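Local coordinates for protein glycerol-3-phosphate dehydrogenase [NAD(P)+] (Coxiella burnetii, PDB 3K96) that probably catalyses the NAD(P)H-dependent reduction of dihydroxyacetone phosphate to sn-glycerol 3-phosphate, the key precursor for phospholipid synthesis, at residues A[67-72]-A[87-92]. Residues are numbered along the deposited sequence; the frame is centred on the assembly and turned at random.
With EPE (4-(2-hydroxyethyl)-1-piperazine ethanesulfonic acid), chain C.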
ATOM      1  N   GLU A  67     -22.624 -27.621 -15.423  1.00 42.32           N
ATOM      2  CA  GLU A  67     -22.947 -27.220 -14.061  1.00 42.51           C
ATOM      3  C   GLU A  67     -23.655 -25.871 -14.039  1.00 42.23           C
ATOM      4  O   GLU A  67     -24.693 -25.734 -13.407  1.00 42.63           O
ATOM      5  CB  GLU A  67     -21.677 -27.149 -13.215  1.00 42.94           C
ATOM      6  CG  GLU A  67     -21.028 -28.496 -12.995  1.00 46.19           C
ATOM      7  CD  GLU A  67     -19.655 -28.387 -12.357  1.00 49.96           C
ATOM      8  OE1 GLU A  67     -19.312 -27.300 -11.830  1.00 52.86           O
ATOM      9  OE2 GLU A  67     -18.914 -29.394 -12.391  1.00 47.82           O
ATOM     10  N   MET A  68     -23.097 -24.880 -14.735  1.00 41.23           N
ATOM     11  CA  MET A  68     -23.713 -23.552 -14.786  1.00 40.74           C
ATOM     12  C   MET A  68     -25.075 -23.534 -15.502  1.00 40.51           C
ATOM     13  O   MET A  68     -25.996 -22.842 -15.076  1.00 39.78           O
ATOM     14  CB  MET A  68     -22.746 -22.544 -15.430  1.00 39.75           C
ATOM     15  CG  MET A  68     -21.524 -22.278 -14.558  1.00 41.20           C
ATOM     16  SD  MET A  68     -20.383 -21.019 -15.165  1.00 37.18           S
ATOM     17  CE  MET A  68     -19.524 -21.930 -16.458  1.00 39.15           C
ATOM     18  N   GLN A  69     -25.194 -24.271 -16.599  1.00 41.58           N
ATOM     19  CA  GLN A  69     -26.466 -24.316 -17.338  1.00 42.24           C
ATOM     20  C   GLN A  69     -27.550 -24.933 -16.465  1.00 42.58           C
ATOM     21  O   GLN A  69     -28.641 -24.391 -16.357  1.00 42.55           O
ATOM     22  CB  GLN A  69     -26.309 -25.067 -18.664  1.00 42.78           C
ATOM     23  CG  GLN A  69     -25.452 -24.305 -19.681  1.00 43.04           C
ATOM     24  CD  GLN A  69     -25.355 -24.998 -21.034  1.00 45.95           C
ATOM     25  OE1 GLN A  69     -25.668 -26.174 -21.158  1.00 48.14           O
ATOM     26  NE2 GLN A  69     -24.919 -24.258 -22.056  1.00 43.48           N
ATOM     27  N   ALA A  70     -27.215 -26.027 -15.785  1.00 43.41           N
ATOM     28  CA  ALA A  70     -28.161 -26.695 -14.905  1.00 43.63           C
ATOM     29  C   ALA A  70     -28.516 -25.853 -13.685  1.00 44.27           C
ATOM     30  O   ALA A  70     -29.680 -25.719 -13.346  1.00 45.39           O
ATOM     31  CB  ALA A  70     -27.605 -28.039 -14.449  1.00 42.34           C
ATOM     32  N   GLU A  71     -27.520 -25.242 -13.051  1.00 44.40           N
ATOM     33  CA  GLU A  71     -27.748 -24.530 -11.780  1.00 43.71           C
ATOM     34  C   GLU A  71     -28.013 -23.027 -11.815  1.00 42.51           C
ATOM     35  O   GLU A  71     -28.588 -22.486 -10.882  1.00 43.17           O
ATOM     36  CB  GLU A  71     -26.562 -24.819 -10.886  1.00 44.56           C
ATOM     37  CG  GLU A  71     -26.389 -26.305 -10.679  1.00 46.87           C
ATOM     38  CD  GLU A  71     -25.054 -26.661 -10.114  1.00 51.76           C
ATOM     39  OE1 GLU A  71     -24.240 -25.751  -9.861  1.00 54.88           O
ATOM     40  OE2 GLU A  71     -24.805 -27.868  -9.941  1.00 57.68           O
ATOM     41  N   GLY A  72     -27.584 -22.334 -12.858  1.00 40.51           N
ATOM     42  CA  GLY A  72     -27.830 -20.903 -12.913  1.00 39.39           C
ATOM     43  C   GLY A  72     -26.935 -20.155 -11.941  1.00 39.00           C
ATOM     44  O   GLY A  72     -27.307 -19.113 -11.415  1.00 38.23           O
ATOM     45  N   LEU A  87     -27.563 -13.489 -18.516  1.00 37.91           N
ATOM     46  CA  LEU A  87     -26.256 -14.123 -18.462  1.00 38.04           C
ATOM     47  C   LEU A  87     -26.387 -15.609 -18.754  1.00 37.98           C
ATOM     48  O   LEU A  87     -27.069 -16.331 -18.022  1.00 38.03           O
ATOM     49  CB  LEU A  87     -25.621 -13.903 -17.089  1.00 37.34           C
ATOM     50  CG  LEU A  87     -24.322 -14.630 -16.744  1.00 39.42           C
ATOM     51  CD1 LEU A  87     -23.267 -14.527 -17.814  1.00 40.18           C
ATOM     52  CD2 LEU A  87     -23.803 -14.075 -15.412  1.00 37.73           C
ATOM     53  N   LYS A  88     -25.715 -16.054 -19.815  1.00 38.34           N
ATOM     54  CA  LYS A  88     -25.760 -17.450 -20.256  1.00 38.93           C
ATOM     55  C   LYS A  88     -24.377 -18.027 -20.467  1.00 37.80           C
ATOM     56  O   LYS A  88     -23.520 -17.390 -21.067  1.00 37.85           O
ATOM     57  CB  LYS A  88     -26.525 -17.558 -21.592  1.00 39.46           C
ATOM     58  CG  LYS A  88     -27.975 -17.063 -21.557  1.00 44.54           C
ATOM     59  CD  LYS A  88     -28.809 -17.875 -20.580  1.00 48.15           C
ATOM     60  CE  LYS A  88     -30.262 -17.435 -20.584  1.00 52.39           C
ATOM     61  NZ  LYS A  88     -31.014 -18.124 -19.486  1.00 53.70           N
ATOM     62  N   ALA A  89     -24.174 -19.250 -19.990  1.00 38.24           N
ATOM     63  CA  ALA A  89     -22.916 -19.961 -20.164  1.00 38.97           C
ATOM     64  C   ALA A  89     -22.936 -20.756 -21.481  1.00 39.73           C
ATOM     65  O   ALA A  89     -23.955 -21.314 -21.858  1.00 40.62           O
ATOM     66  CB  ALA A  89     -22.665 -20.911 -18.973  1.00 38.70           C
ATOM     67  N   TYR A  90     -21.802 -20.784 -22.171  1.00 39.91           N
ATOM     68  CA  TYR A  90     -21.632 -21.511 -23.422  1.00 40.30           C
ATOM     69  C   TYR A  90     -20.392 -22.362 -23.263  1.00 41.13           C
ATOM     70  O   TYR A  90     -19.436 -21.932 -22.606  1.00 40.77           O
ATOM     71  CB  TYR A  90     -21.372 -20.529 -24.567  1.00 40.25           C
ATOM     72  CG  TYR A  90     -22.579 -19.797 -25.065  1.00 39.78           C
ATOM     73  CD1 TYR A  90     -23.270 -18.919 -24.257  1.00 37.71           C
ATOM     74  CD2 TYR A  90     -23.019 -19.967 -26.373  1.00 42.12           C
ATOM     75  CE1 TYR A  90     -24.381 -18.259 -24.713  1.00 38.07           C
ATOM     76  CE2 TYR A  90     -24.120 -19.299 -26.844  1.00 41.30           C
ATOM     77  CZ  TYR A  90     -24.797 -18.452 -26.012  1.00 40.42           C
ATOM     78  OH  TYR A  90     -25.887 -17.788 -26.491  1.00 44.41           O
ATOM     79  N   CYS A  91     -20.378 -23.565 -23.833  1.00 42.13           N
ATOM     80  CA  CYS A  91     -19.151 -24.365 -23.770  1.00 43.28           C
ATOM     81  C   CYS A  91     -18.451 -24.370 -25.120  1.00 42.24           C
ATOM     82  O   CYS A  91     -17.311 -24.793 -25.213  1.00 42.98           O
ATOM     83  CB  CYS A  91     -19.388 -25.794 -23.309  1.00 44.32           C
ATOM     84  SG  CYS A  91     -20.172 -26.819 -24.526  1.00 51.80           S
ATOM     85  N   ASP A  92     -19.122 -23.889 -26.161  1.00 41.99           N
ATOM     86  CA  ASP A  92     -18.522 -23.849 -27.496  1.00 42.46           C
ATOM     87  C   ASP A  92     -18.007 -22.447 -27.816  1.00 41.29           C
ATOM     88  O   ASP A  92     -18.768 -21.480 -27.843  1.00 41.34           O
ATOM     89  CB  ASP A  92     -19.535 -24.290 -28.566  1.00 43.24           C
ATOM     90  CG  ASP A  92     -18.934 -24.282 -29.988  1.00 46.59           C
ATOM     91  OD1 ASP A  92     -17.829 -24.838 -30.184  1.00 51.34           O
ATOM     92  OD2 ASP A  92     -19.575 -23.728 -30.905  1.00 50.24           O
TER
HETATM   93  N1  EPE C 403     -26.972 -22.330 -25.617  0.80 73.58           N
HETATM   94  C2  EPE C 403     -28.167 -22.790 -26.343  0.80 74.69           C
HETATM   95  C3  EPE C 403     -29.228 -21.692 -26.352  0.80 75.51           C
HETATM   96  N4  EPE C 403     -29.593 -21.273 -25.008  0.80 76.25           N
HETATM   97  C5  EPE C 403     -28.405 -20.870 -24.255  0.80 75.68           C
HETATM   98  C6  EPE C 403     -27.337 -21.961 -24.236  0.80 75.00           C
HETATM   99  C7  EPE C 403     -30.547 -20.180 -25.088  0.80 75.86           C
HETATM  100  C8  EPE C 403     -31.464 -20.118 -23.876  0.80 75.70           C
HETATM  101  O8  EPE C 403     -32.091 -18.859 -23.857  0.80 75.62           O
HETATM  102  C9  EPE C 403     -25.937 -23.378 -25.622  0.80 69.51           C
HETATM  103  C10 EPE C 403     -24.590 -22.744 -25.947  0.80 67.28           C
HETATM  104  S   EPE C 403     -23.256 -23.963 -26.014  0.80 64.13           S
HETATM  105  O1S EPE C 403     -22.018 -23.398 -26.537  0.80 60.40           O
HETATM  106  O2S EPE C 403     -23.689 -25.031 -26.905  0.80 66.20           O
HETATM  107  O3S EPE C 403     -23.032 -24.471 -24.665  0.80 63.68           O
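Met-68 and Ala-89 form the apolar half of this contact, in which helix 62-71 lies against strand 87-90, the outermost strand at one end of the sheet in this chain. Their CB atoms meet at 3.9 Å, and Met-68 CE comes back to within 4.2 Å of Ala-89 CB because the methionine chain bends at its last torsion (chi3 -77°). The methyl of Ala-89 is thus met by both ends of one flexible side chain. A small alanine suits a strand position facing the helix, where Val-65 also touches it, while the longer Met-68 extends to Ala-37 and Phe-83.

The polar half belongs to Gln-69. Its chain, extended beyond CG, carries NE2 to the backbone carbonyl of Ala-89, giving a nearly straight hydrogen bond from NE2 to O of 3.1 Å (171° at the hydrogen). The acceptor lies in the plane of the glutamine amide, but the donor sits above the carbonyl plane, about 42° out of it. An uncharged amide is well matched to a main-chain acceptor.

A bound HEPES molecule extends this polar side. Its sulfonate receives hydrogen bonds from Cys-91 N to O3S (2.9 Å) and from Asp-92 N to O1S (3.0 Å), with a weak one from Gln-69 NE2 to O3S. Close by, C10 of the ligand packs tightly and obliquely against the Tyr-90 ring, 3.2 Å from Tyr-90 CD2.

Both elements belong to the beta-alpha-beta unit of strand 55-58, helix 62-71 and strand 87-90 in the Rossmann-type nucleotide-binding domain. On the buried side Met-68 packs the helix against the small methyl of Ala-89; at the exposed margin one glutamine amide ties it to the strand's end, where successive backbone N-H groups hold an anion without a cationic side chain from either segment.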